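Local coordinates for protein putative oxidoreductase (Yersinia pestis, PDB 3KUX) that is probably an NAD(P)-dependent oxidoreductase with a Rossmann-type nucleotide-binding domain and a C-terminal alpha/beta domain, its substrate not established, at residues A[10-15]-A[70-75]; A[156-161]-A[233-238]; A[197-202]-A[343-348]; A[274-279]-A[295-300]. All coordinates share one frame; numbering follows the deposited sequence. Where two conformers were deposited one is given.

Contact 1. Residues A[10-15]-A[70-75]; sequences VGLLGY and LIVIPT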
loop_
_atom_site.group_PDB
_atom_site.type_symbol
_atom_site.label_atom_id
_atom_site.label_comp_id
_atom_site.label_asym_id
_atom_site.label_seq_id
_atom_site.Cartn_x
_atom_site.Cartn_y
_atom_site.Cartn_z
ATOM N N VAL A 10 -11.618 6.095 -16.891
ATOM C CA VAL A 10 -11.126 6.496 -15.579
ATOM C C VAL A 10 -10.771 7.979 -15.508
ATOM O O VAL A 10 -10.263 8.554 -16.470
ATOM C CB VAL A 10 -9.880 5.683 -15.192
ATOM C CG1 VAL A 10 -9.431 6.047 -13.793
ATOM C CG2 VAL A 10 -10.163 4.192 -15.295
ATOM N N GLY A 11 -11.040 8.588 -14.357
ATOM C CA GLY A 11 -10.652 9.973 -14.100
ATOM C C GLY A 11 -9.636 10.071 -12.972
ATOM O O GLY A 11 -9.915 9.684 -11.836
ATOM N N LEU A 12 -8.451 10.581 -13.288
ATOM C CA LEU A 12 -7.391 10.732 -12.296
ATOM C C LEU A 12 -7.381 12.157 -11.749
ATOM O O LEU A 12 -7.575 13.116 -12.496
ATOM C CB LEU A 12 -6.037 10.393 -12.917
ATOM C CG LEU A 12 -4.797 10.499 -12.030
ATOM C CD1 LEU A 12 -4.900 9.566 -10.847
ATOM C CD2 LEU A 12 -3.548 10.192 -12.838
ATOM N N LEU A 13 -7.155 12.293 -10.447
ATOM C CA LEU A 13 -7.205 13.600 -9.796
ATOM C C LEU A 13 -5.821 14.165 -9.479
ATOM O O LEU A 13 -5.147 13.708 -8.552
ATOM C CB LEU A 13 -8.055 13.527 -8.523
ATOM C CG LEU A 13 -9.558 13.771 -8.688
ATOM C CD1 LEU A 13 -10.107 13.084 -9.922
ATOM C CD2 LEU A 13 -10.313 13.339 -7.441
ATOM N N GLY A 14 -5.404 15.161 -10.254
ATOM C CA GLY A 14 -4.112 15.807 -10.048
ATOM C C GLY A 14 -2.962 15.023 -10.648
ATOM O O GLY A 14 -3.131 13.876 -11.058
ATOM N N TYR A 15 -1.788 15.647 -10.710
ATOM C CA TYR A 15 -0.601 14.966 -11.217
ATOM C C TYR A 15 0.547 15.021 -10.213
ATOM O O TYR A 15 1.667 15.426 -10.545
ATOM C CB TYR A 15 -0.163 15.544 -12.565
ATOM C CG TYR A 15 0.569 14.541 -13.429
ATOM C CD1 TYR A 15 -0.127 13.690 -14.278
ATOM C CD2 TYR A 15 1.953 14.432 -13.384
ATOM C CE1 TYR A 15 0.535 12.765 -15.063
ATOM C CE2 TYR A 15 2.625 13.510 -14.167
ATOM C CZ TYR A 15 1.911 12.679 -15.004
ATOM O OH TYR A 15 2.575 11.762 -15.786
ATOM N N LEU A 70 -14.823 5.514 -13.286
ATOM C CA LEU A 70 -13.983 5.404 -12.093
ATOM C C LEU A 70 -13.180 6.669 -11.797
ATOM O O LEU A 70 -12.723 7.356 -12.712
ATOM C CB LEU A 70 -13.036 4.212 -12.227
ATOM C CG LEU A 70 -11.911 4.135 -11.201
ATOM C CD1 LEU A 70 -12.465 4.197 -9.783
ATOM C CD2 LEU A 70 -11.081 2.880 -11.412
ATOM N N ILE A 71 -13.010 6.962 -10.512
ATOM C CA ILE A 71 -12.253 8.126 -10.069
ATOM C C ILE A 71 -11.180 7.716 -9.063
ATOM O O ILE A 71 -11.487 7.104 -8.040
ATOM C CB ILE A 71 -13.180 9.155 -9.397
ATOM C CG1 ILE A 71 -14.130 9.771 -10.432
ATOM C CG2 ILE A 71 -12.367 10.219 -8.652
ATOM C CD1 ILE A 71 -13.444 10.632 -11.472
ATOM N N VAL A 72 -9.923 8.044 -9.346
ATOM C CA VAL A 72 -8.856 7.758 -8.388
ATOM C C VAL A 72 -8.401 9.047 -7.721
ATOM O O VAL A 72 -8.239 10.077 -8.375
ATOM C CB VAL A 72 -7.642 7.028 -9.018
ATOM C CG1 VAL A 72 -8.105 5.887 -9.924
ATOM C CG2 VAL A 72 -6.777 8.002 -9.788
ATOM N N ILE A 73 -8.202 8.979 -6.412
ATOM C CA ILE A 73 -7.927 10.164 -5.627
ATOM C C ILE A 73 -6.624 10.018 -4.851
ATOM O O ILE A 73 -6.607 9.466 -3.750
ATOM C CB ILE A 73 -9.099 10.459 -4.675
ATOM C CG1 ILE A 73 -10.384 10.638 -5.490
ATOM C CG2 ILE A 73 -8.806 11.683 -3.816
ATOM C CD1 ILE A 73 -11.659 10.575 -4.679
ATOM N N PRO A 74 -5.518 10.491 -5.446
ATOM C CA PRO A 74 -4.203 10.482 -4.833
ATOM C C PRO A 74 -3.735 11.884 -4.456
ATOM O O PRO A 74 -2.533 12.119 -4.354
ATOM C CB PRO A 74 -3.323 9.947 -5.963
ATOM C CG PRO A 74 -3.998 10.445 -7.224
ATOM C CD PRO A 74 -5.427 10.821 -6.878
ATOM N N THR A 75 -4.673 12.805 -4.259
ATOM C CA THR A 75 -4.331 14.184 -3.912
ATOM C C THR A 75 -3.889 14.294 -2.455
ATOM O O THR A 75 -3.679 13.278 -1.792
ATOM C CB THR A 75 -5.514 15.139 -4.161
ATOM O OG1 THR A 75 -6.696 14.605 -3.554
ATOM C CG2 THR A 75 -5.756 15.317 -5.655
#
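L13 has the largest share of this interface, its isobutyl group lying across I71 and beside I73, whose side chain points the same way. The branch carbon CG2 of I71 is met by both methyls, with L13 CD1 at 3.9 Å from I71 CG2. Where the second strand runs out, the CB of L13 also borders the turn that follows: P74 CD and T75 CG2 each lie 4.1 Å from L13 CB. On the other face of the sheet the packing is carried by V72 and V10. CG1 of V10 is anti to the backbone N (chi1 -176°), which sets this methyl 4.1 Å from V72 CG1 and likewise close to CG of L70, a side chain that runs alongside its own. The two strands are the first and fourth of a Rossmann fold, central neighbours in a parallel sheet of order 3-2-1-4-5-6, and their directions differ by 18°. G11, which has no side chain on the L13 face, is gripped through both its backbone polar atoms: its N gives a 2.7 Å bond to L70 O, and its O accepts V72 N at 3.0 Å. The next rung, from L13 N to V72 O at 3.2 Å, is weak, and here the chains begin to part. Helix 80-89 packs on L13, I73 and T75 through L83. Beyond L13 the first strand passes through G14 into the turn before helix 17-28, the strand-turn-helix that in Rossmann domains usually faces the dinucleotide; G14 O accepts from S19 OG, while T75 OG1 is bonded to T79.

Contact 2. Residues A[156-161]-A[233-238]; sequences DRYRPE and LAAAET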
loop_
_atom_site.group_PDB
_atom_site.type_symbol
_atom_site.label_atom_id
_atom_site.label_comp_id
_atom_site.label_asym_id
_atom_site.label_seq_id
_atom_site.Cartn_x
_atom_site.Cartn_y
_atom_site.Cartn_z
ATOM N N ASP A 156 14.205 0.147 6.669
ATOM C CA ASP A 156 15.279 0.970 7.208
ATOM C C ASP A 156 16.003 1.684 6.082
ATOM O O ASP A 156 16.345 1.073 5.076
ATOM C CB ASP A 156 16.252 0.109 8.012
ATOM C CG ASP A 156 15.571 -0.615 9.147
ATOM O OD1 ASP A 156 14.491 -0.153 9.578
ATOM O OD2 ASP A 156 16.101 -1.644 9.610
ATOM N N ARG A 157 16.226 2.982 6.251
ATOM C CA ARG A 157 16.876 3.780 5.223
ATOM C C ARG A 157 17.977 4.637 5.803
ATOM O O ARG A 157 18.039 4.866 7.011
ATOM C CB ARG A 157 15.874 4.708 4.556
ATOM C CG ARG A 157 14.705 4.028 3.914
ATOM C CD ARG A 157 13.562 5.003 3.875
ATOM N NE ARG A 157 12.559 4.641 2.886
ATOM C CZ ARG A 157 11.405 5.281 2.752
ATOM N NH1 ARG A 157 11.125 6.302 3.554
ATOM N NH2 ARG A 157 10.532 4.898 1.826
ATOM N N TYR A 158 18.836 5.135 4.925
ATOM C CA TYR A 158 19.833 6.103 5.327
ATOM C C TYR A 158 19.649 7.405 4.577
ATOM O O TYR A 158 20.162 7.570 3.471
ATOM C CB TYR A 158 21.245 5.568 5.089
ATOM C CG TYR A 158 22.313 6.462 5.675
ATOM C CD1 TYR A 158 22.463 6.582 7.053
ATOM C CD2 TYR A 158 23.163 7.193 4.857
ATOM C CE1 TYR A 158 23.429 7.400 7.597
ATOM C CE2 TYR A 158 24.135 8.016 5.395
ATOM C CZ TYR A 158 24.262 8.116 6.767
ATOM O OH TYR A 158 25.226 8.933 7.312
ATOM N N ARG A 159 18.903 8.325 5.175
ATOM C CA ARG A 159 18.897 9.707 4.711
ATOM C C ARG A 159 19.087 10.661 5.881
ATOM O O ARG A 159 18.117 11.104 6.494
ATOM C CB ARG A 159 17.630 10.039 3.918
ATOM C CG ARG A 159 16.332 9.645 4.581
ATOM C CD ARG A 159 15.306 9.303 3.522
ATOM N NE ARG A 159 15.789 8.208 2.687
ATOM C CZ ARG A 159 15.378 7.971 1.447
ATOM N NH1 ARG A 159 14.469 8.760 0.887
ATOM N NH2 ARG A 159 15.880 6.947 0.764
ATOM N N PRO A 160 20.354 10.976 6.196
ATOM C CA PRO A 160 20.719 11.847 7.304
ATOM C C PRO A 160 20.389 13.303 6.999
ATOM O O PRO A 160 20.235 14.110 7.918
ATOM C CB PRO A 160 22.231 11.663 7.394
ATOM C CG PRO A 160 22.638 11.394 5.999
ATOM C CD PRO A 160 21.530 10.562 5.413
ATOM N N GLU A 161 20.282 13.626 5.713
ATOM C CA GLU A 161 19.975 14.983 5.282
ATOM C C GLU A 161 18.474 15.255 5.348
ATOM O O GLU A 161 17.672 14.530 4.757
ATOM C CB GLU A 161 20.506 15.236 3.865
ATOM C CG GLU A 161 19.721 14.536 2.751
ATOM C CD GLU A 161 20.031 13.049 2.637
ATOM O OE1 GLU A 161 21.224 12.689 2.522
ATOM O OE2 GLU A 161 19.076 12.240 2.648
ATOM N N LEU A 233 18.001 6.485 9.778
ATOM C CA LEU A 233 19.420 6.439 10.106
ATOM C C LEU A 233 19.918 5.003 10.187
ATOM O O LEU A 233 20.214 4.494 11.268
ATOM C CB LEU A 233 19.690 7.156 11.421
ATOM C CG LEU A 233 19.654 8.678 11.368
ATOM C CD1 LEU A 233 20.003 9.237 12.734
ATOM C CD2 LEU A 233 20.628 9.180 10.317
ATOM N N ALA A 234 19.993 4.352 9.031
ATOM C CA ALA A 234 20.523 3.005 8.936
ATOM C C ALA A 234 21.450 2.909 7.726
ATOM O O ALA A 234 21.033 2.495 6.646
ATOM C CB ALA A 234 19.397 2.005 8.830
ATOM N N ALA A 235 22.704 3.306 7.910
ATOM C CA ALA A 235 23.689 3.272 6.837
ATOM C C ALA A 235 23.802 1.875 6.234
ATOM O O ALA A 235 23.841 1.712 5.011
ATOM C CB ALA A 235 25.043 3.742 7.351
ATOM N N ALA A 236 23.853 0.868 7.099
ATOM C CA ALA A 236 23.965 -0.517 6.647
ATOM C C ALA A 236 22.601 -1.103 6.296
ATOM O O ALA A 236 21.619 -0.920 7.015
ATOM C CB ALA A 236 24.664 -1.369 7.698
ATOM N N GLU A 237 22.548 -1.808 5.176
ATOM C CA GLU A 237 21.327 -2.459 4.740
ATOM C C GLU A 237 20.933 -3.539 5.750
ATOM O O GLU A 237 21.766 -4.354 6.147
ATOM C CB GLU A 237 21.553 -3.066 3.354
ATOM C CG GLU A 237 20.298 -3.526 2.643
ATOM C CD GLU A 237 20.392 -3.363 1.132
ATOM O OE1 GLU A 237 21.526 -3.315 0.604
ATOM O OE2 GLU A 237 19.324 -3.276 0.479
ATOM N N THR A 238 19.675 -3.533 6.179
ATOM C CA THR A 238 19.164 -4.583 7.055
ATOM C C THR A 238 18.068 -5.372 6.363
ATOM O O THR A 238 17.535 -4.935 5.346
ATOM C CB THR A 238 18.568 -4.012 8.334
ATOM O OG1 THR A 238 17.478 -3.148 7.996
ATOM C CG2 THR A 238 19.613 -3.237 9.106
HETATM O O HOH W 1 15.406 -2.571 6.190
#
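The ring of Y158 is the apolar centre, with the methyl of A235 over one face and P160 of its own segment over the other. A235 CB stands 4.1 Å from the ring centroid and 21° off the normal, a CH-pi contact displaced toward the CD1 and CE1 rim. Placing CG anti to the backbone N (chi1 -172°) lays the tyrosine along the backbone of A234 and A235. CD2 of L233 approaches the ring obliquely and also meets P160, 4.2 Å from P160 CB. Further along, A234 CB packs at 3.8 Å on D156 CB. Both loops emerge from the parallel neighbouring strands 148-156 and 224-231 of the mixed sheet in the C-terminal domain, and a single backbone bridge, Y158 with L233, prolongs that pairing. A234 N donates to R157 O at 2.9 Å, a bond made less certain by the doubtful position of this oxygen. At the polar edge, T238 OG1 gives a hydrogen bond to D156 OD2, 2.6 Å long, meeting the oxygen on its anti side and 28° out of the carboxylate plane. The same OD2 is also bonded to H154 ND1. A water also links the loops, accepting from D156 N and donating to T238 OG1.

Contact 3. Residues A[197-202]-A[343-348]; sequences TLNVDL and KKALPI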
loop_
_atom_site.group_PDB
_atom_site.type_symbol
_atom_site.label_atom_id
_atom_site.label_comp_id
_atom_site.label_asym_id
_atom_site.label_seq_id
_atom_site.Cartn_x
_atom_site.Cartn_y
_atom_site.Cartn_z
ATOM N N THR A 197 -2.594 -7.244 21.184
ATOM C CA THR A 197 -2.141 -5.924 21.582
ATOM C C THR A 197 -1.184 -5.326 20.564
ATOM O O THR A 197 -0.459 -6.045 19.881
ATOM C CB THR A 197 -1.421 -5.963 22.934
ATOM O OG1 THR A 197 -0.209 -6.717 22.809
ATOM C CG2 THR A 197 -2.307 -6.596 23.985
ATOM N N LEU A 198 -1.184 -3.998 20.480
ATOM C CA LEU A 198 -0.227 -3.264 19.656
ATOM C C LEU A 198 0.598 -2.333 20.535
ATOM O O LEU A 198 0.044 -1.501 21.248
ATOM C CB LEU A 198 -0.961 -2.444 18.596
ATOM C CG LEU A 198 -0.102 -1.419 17.861
ATOM C CD1 LEU A 198 0.864 -2.121 16.927
ATOM C CD2 LEU A 198 -0.968 -0.452 17.089
ATOM N N ASN A 199 1.920 -2.477 20.491
ATOM C CA ASN A 199 2.812 -1.606 21.255
ATOM C C ASN A 199 3.766 -0.847 20.346
ATOM O O ASN A 199 4.640 -1.445 19.717
ATOM C CB ASN A 199 3.614 -2.414 22.265
ATOM C CG ASN A 199 4.330 -1.535 23.280
ATOM O OD1 ASN A 199 4.174 -0.314 23.285
ATOM N ND2 ASN A 199 5.113 -2.156 24.150
ATOM N N VAL A 200 3.616 0.469 20.283
ATOM C CA VAL A 200 4.414 1.250 19.345
ATOM C C VAL A 200 5.327 2.255 20.020
ATOM O O VAL A 200 4.933 2.952 20.952
ATOM C CB VAL A 200 3.532 1.977 18.322
ATOM C CG1 VAL A 200 4.377 2.904 17.462
ATOM C CG2 VAL A 200 2.784 0.960 17.461
ATOM N N ASP A 201 6.558 2.322 19.536
ATOM C CA ASP A 201 7.527 3.275 20.047
ATOM C C ASP A 201 7.941 4.205 18.920
ATOM O O ASP A 201 8.699 3.809 18.032
ATOM C CB ASP A 201 8.750 2.541 20.606
ATOM C CG ASP A 201 9.914 3.481 20.905
ATOM O OD1 ASP A 201 11.074 3.072 20.675
ATOM O OD2 ASP A 201 9.670 4.620 21.369
ATOM N N LEU A 202 7.427 5.431 18.938
ATOM C CA LEU A 202 7.778 6.417 17.921
ATOM C C LEU A 202 9.021 7.186 18.347
ATOM O O LEU A 202 9.287 7.330 19.534
ATOM C CB LEU A 202 6.610 7.371 17.674
ATOM C CG LEU A 202 5.334 6.704 17.144
ATOM C CD1 LEU A 202 4.261 7.742 16.851
ATOM C CD2 LEU A 202 5.612 5.851 15.903
ATOM N N LYS A 343 2.983 4.754 26.255
ATOM C CA LYS A 343 4.044 3.760 26.363
ATOM C C LYS A 343 3.450 2.461 26.900
ATOM O O LYS A 343 3.973 1.867 27.844
ATOM C CB LYS A 343 5.170 4.235 27.292
ATOM C CG LYS A 343 5.641 5.672 27.089
ATOM C CD LYS A 343 5.987 5.987 25.634
ATOM C CE LYS A 343 7.117 5.121 25.097
ATOM N NZ LYS A 343 7.389 5.428 23.659
ATOM N N LYS A 344 2.338 2.037 26.314
ATOM C CA LYS A 344 1.718 0.769 26.676
ATOM C C LYS A 344 1.435 -0.039 25.432
ATOM O O LYS A 344 1.221 0.521 24.354
ATOM C CB LYS A 344 0.390 0.984 27.412
ATOM C CG LYS A 344 0.485 0.925 28.920
ATOM C CD LYS A 344 -0.777 0.329 29.532
ATOM C CE LYS A 344 -0.915 -1.144 29.161
ATOM N NZ LYS A 344 -1.725 -1.923 30.145
ATOM N N ALA A 345 1.433 -1.358 25.586
ATOM C CA ALA A 345 0.835 -2.222 24.588
ATOM C C ALA A 345 -0.667 -2.144 24.809
ATOM O O ALA A 345 -1.173 -2.591 25.835
ATOM C CB ALA A 345 1.333 -3.648 24.742
ATOM N N LEU A 346 -1.373 -1.537 23.864
ATOM C CA LEU A 346 -2.820 -1.366 23.982
ATOM C C LEU A 346 -3.553 -2.489 23.263
ATOM O O LEU A 346 -3.054 -3.023 22.275
ATOM C CB LEU A 346 -3.248 -0.008 23.420
ATOM C CG LEU A 346 -2.806 1.207 24.239
ATOM C CD1 LEU A 346 -3.019 2.501 23.461
ATOM C CD2 LEU A 346 -3.534 1.249 25.575
ATOM N N PRO A 347 -4.739 -2.859 23.767
ATOM C CA PRO A 347 -5.495 -3.955 23.180
ATOM C C PRO A 347 -6.348 -3.504 22.006
ATOM O O PRO A 347 -6.867 -2.388 22.010
ATOM C CB PRO A 347 -6.398 -4.403 24.329
ATOM C CG PRO A 347 -6.632 -3.167 25.116
ATOM C CD PRO A 347 -5.387 -2.318 24.973
ATOM N N ILE A 348 -6.470 -4.370 21.006
ATOM C CA ILE A 348 -7.417 -4.180 19.917
ATOM C C ILE A 348 -8.806 -4.575 20.405
ATOM O O ILE A 348 -8.971 -5.622 21.036
ATOM C CB ILE A 348 -7.053 -5.064 18.709
ATOM C CG1 ILE A 348 -5.820 -4.513 17.990
ATOM C CG2 ILE A 348 -8.232 -5.182 17.753
ATOM C CD1 ILE A 348 -4.554 -4.580 18.803
#
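K343, a residue of positive phi, folds its side chain back on itself, bent at chi2 and chi3, to bring NZ within 3.3 Å of D201 OD2. That salt bridge is weak as a hydrogen bond, and the stronger partner of the ammonium is D340. The backbone of K343 is the C-prime position of a Schellman motif, through which the chain leaves helix 323-342 and turns into the short strand 346-347, an antiparallel edge strand of the mixed sheet in the C-terminal alpha/beta domain. L198 and L346 exchange the only two backbone hydrogen bonds of the pairing: L198 N lies 2.8 Å from L346 O, and L346 N lies 3.0 Å from L198 O. T197 and P347 form the adjoining non-hydrogen-bonded pair, where a proline is accommodated because no N-H is required of it. On the other side of the bonded pair A345 CB lies against N199 CB at 3.6 Å and 3.9 Å from T197 OG1, touching two residues on one side of the strand. Past N199 the chains diverge, and S339 near the helix end fills in: its OG is bonded to V200 N and K344 O. At the end away from K343, CD1 of I348 reaches back to L198 CB at 4.2 Å, while L332 of the helix lies against the same isoleucine.

Contact 4. Residues A[274-279]-A[295-300]; sequences GYDMRD and LLTLPG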
loop_
_atom_site.group_PDB
_atom_site.type_symbol
_atom_site.label_atom_id
_atom_site.label_comp_id
_atom_site.label_asym_id
_atom_site.label_seq_id
_atom_site.Cartn_x
_atom_site.Cartn_y
_atom_site.Cartn_z
ATOM N N GLY A 274 8.985 -6.310 -12.601
ATOM C CA GLY A 274 8.937 -6.669 -11.192
ATOM C C GLY A 274 9.949 -7.706 -10.753
ATOM O O GLY A 274 9.981 -8.074 -9.580
ATOM N N TYR A 275 10.774 -8.185 -11.682
ATOM C CA TYR A 275 11.798 -9.174 -11.345
ATOM C C TYR A 275 12.652 -8.685 -10.186
ATOM O O TYR A 275 13.216 -7.591 -10.233
ATOM C CB TYR A 275 12.689 -9.493 -12.546
ATOM C CG TYR A 275 12.119 -10.537 -13.477
ATOM C CD1 TYR A 275 12.848 -11.673 -13.812
ATOM C CD2 TYR A 275 10.843 -10.393 -14.019
ATOM C CE1 TYR A 275 12.323 -12.636 -14.670
ATOM C CE2 TYR A 275 10.307 -11.349 -14.877
ATOM C CZ TYR A 275 11.052 -12.469 -15.200
ATOM O OH TYR A 275 10.522 -13.418 -16.051
ATOM N N ASP A 276 12.723 -9.507 -9.142
ATOM C CA ASP A 276 13.521 -9.211 -7.970
ATOM C C ASP A 276 14.659 -10.217 -7.927
ATOM O O ASP A 276 14.501 -11.330 -7.430
ATOM C CB ASP A 276 12.664 -9.314 -6.711
ATOM C CG ASP A 276 13.402 -8.865 -5.462
ATOM O OD1 ASP A 276 14.647 -8.739 -5.505
ATOM O OD2 ASP A 276 12.727 -8.643 -4.434
HETATM N N MSE A 277 15.808 -9.820 -8.455
HETATM C CA MSE A 277 16.898 -10.783 -8.572
HETATM C C MSE A 277 17.701 -10.942 -7.274
HETATM O O MSE A 277 18.732 -11.608 -7.254
HETATM C CB MSE A 277 17.796 -10.470 -9.776
HETATM C CG MSE A 277 17.072 -10.488 -11.136
HETATM SE SE MSE A 277 16.039 -12.107 -11.584
HETATM C CE MSE A 277 17.443 -13.443 -11.374
ATOM N N ARG A 278 17.186 -10.386 -6.183
ATOM C CA ARG A 278 17.849 -10.513 -4.886
ATOM C C ARG A 278 17.155 -11.509 -3.959
ATOM O O ARG A 278 16.516 -11.120 -2.983
ATOM C CB ARG A 278 17.957 -9.151 -4.199
ATOM C CG ARG A 278 18.834 -9.186 -2.975
ATOM C CD ARG A 278 19.195 -7.801 -2.509
ATOM N NE ARG A 278 20.152 -7.840 -1.407
ATOM C CZ ARG A 278 20.534 -6.769 -0.721
ATOM N NH1 ARG A 278 20.031 -5.580 -1.027
ATOM N NH2 ARG A 278 21.411 -6.881 0.269
ATOM N N ASP A 279 17.308 -12.794 -4.259
ATOM C CA ASP A 279 16.604 -13.856 -3.544
ATOM C C ASP A 279 16.916 -13.919 -2.062
ATOM O O ASP A 279 18.029 -13.624 -1.632
ATOM C CB ASP A 279 16.911 -15.209 -4.181
ATOM C CG ASP A 279 16.245 -15.376 -5.537
ATOM O OD1 ASP A 279 15.334 -14.577 -5.860
ATOM O OD2 ASP A 279 16.632 -16.309 -6.274
ATOM N N LEU A 295 15.424 -19.040 -1.932
ATOM C CA LEU A 295 14.059 -19.216 -2.390
ATOM C C LEU A 295 13.762 -18.266 -3.537
ATOM O O LEU A 295 13.872 -17.049 -3.395
ATOM C CB LEU A 295 13.079 -18.967 -1.249
ATOM C CG LEU A 295 11.603 -18.929 -1.634
ATOM C CD1 LEU A 295 11.120 -20.317 -1.996
ATOM C CD2 LEU A 295 10.788 -18.361 -0.490
ATOM N N LEU A 296 13.389 -18.836 -4.678
ATOM C CA LEU A 296 13.041 -18.064 -5.867
ATOM C C LEU A 296 12.017 -16.982 -5.536
ATOM O O LEU A 296 10.916 -17.288 -5.083
ATOM C CB LEU A 296 12.468 -18.999 -6.925
ATOM C CG LEU A 296 12.034 -18.352 -8.234
ATOM C CD1 LEU A 296 13.268 -17.951 -9.039
ATOM C CD2 LEU A 296 11.140 -19.299 -9.024
ATOM N N THR A 297 12.377 -15.725 -5.768
ATOM C CA THR A 297 11.496 -14.602 -5.447
ATOM C C THR A 297 10.491 -14.302 -6.560
ATOM O O THR A 297 10.880 -13.952 -7.672
ATOM C CB THR A 297 12.308 -13.316 -5.202
ATOM O OG1 THR A 297 13.235 -13.531 -4.134
ATOM C CG2 THR A 297 11.393 -12.169 -4.845
ATOM N N LEU A 298 9.201 -14.422 -6.266
ATOM C CA LEU A 298 8.189 -14.032 -7.239
ATOM C C LEU A 298 8.346 -12.559 -7.618
ATOM O O LEU A 298 8.720 -11.731 -6.782
ATOM C CB LEU A 298 6.790 -14.288 -6.693
ATOM C CG LEU A 298 6.537 -15.746 -6.305
ATOM C CD1 LEU A 298 5.102 -15.934 -5.841
ATOM C CD2 LEU A 298 6.859 -16.663 -7.469
ATOM N N PRO A 299 8.089 -12.228 -8.889
ATOM C CA PRO A 299 8.162 -10.837 -9.321
ATOM C C PRO A 299 7.075 -9.972 -8.687
ATOM O O PRO A 299 5.961 -10.450 -8.440
ATOM C CB PRO A 299 7.940 -10.926 -10.834
ATOM C CG PRO A 299 8.286 -12.334 -11.200
ATOM C CD PRO A 299 7.945 -13.166 -10.016
ATOM N N GLY A 300 7.401 -8.708 -8.420
ATOM C CA GLY A 300 6.411 -7.748 -7.941
ATOM C C GLY A 300 5.342 -7.614 -9.001
ATOM O O GLY A 300 5.604 -7.854 -10.180
HETATM O O HOH W 2 11.098 -11.955 -9.394
#
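T297 and D279 hold together the two legs of a beta hairpin just past its base, where 274-279 leads into strand 280-285 and the segment 295-300 continues from strand 290-295. One carboxylate oxygen does the work: D279 OD1 accepts T297 OG1 at 2.9 Å and T297 N at 3.2 Å, both from the same face of its plane. The hydroxyl arrives on the anti side, 31° out of plane, while the amide lies well above it, at 60°. With OG1 beside its own backbone N (chi1 -58°), the threonine can offer both donors to the same oxygen; its CG2 turns to D276 instead, 3.6 Å from D276 CB. A water next to this pair accepts from D276 N and donates to T297 O. At the far end G300 N is hydrogen-bonded to G274 O at 2.9 Å, and P299 CG packs obliquely on the Y275 ring, 4.3 Å from Y275 CD2. What positions D276 lies one shell further out: its OD2 is bonded to S131 OG and forms a salt bridge with K252, tying the loop to helix 131-142 and strand 248-252. The other oxygen closes an Asx turn, D276 OD1 accepting R278 N at 3.1 Å.

How the contacts relate
Contact 1 belongs to the Rossmann domain, whereas the other three lie in the C-terminal domain and sample its mixed sheet: contact 3 at one edge, contact 4 beyond the hairpin at the other, and contact 2 at loops leaving central strands. Contacts 3 and 4 are accordingly about 33 Å apart between centres. Contacts 2 and 4 are joined directly by a salt bridge, E237 OE2 to R278 NH1 at 2.8 Å. Their segments follow in series, while those of contacts 2 and 3 alternate along the chain. Contact 1, beside the probable cofactor turn, comes no nearer than about 16 Å, nearest atoms, to contact 2.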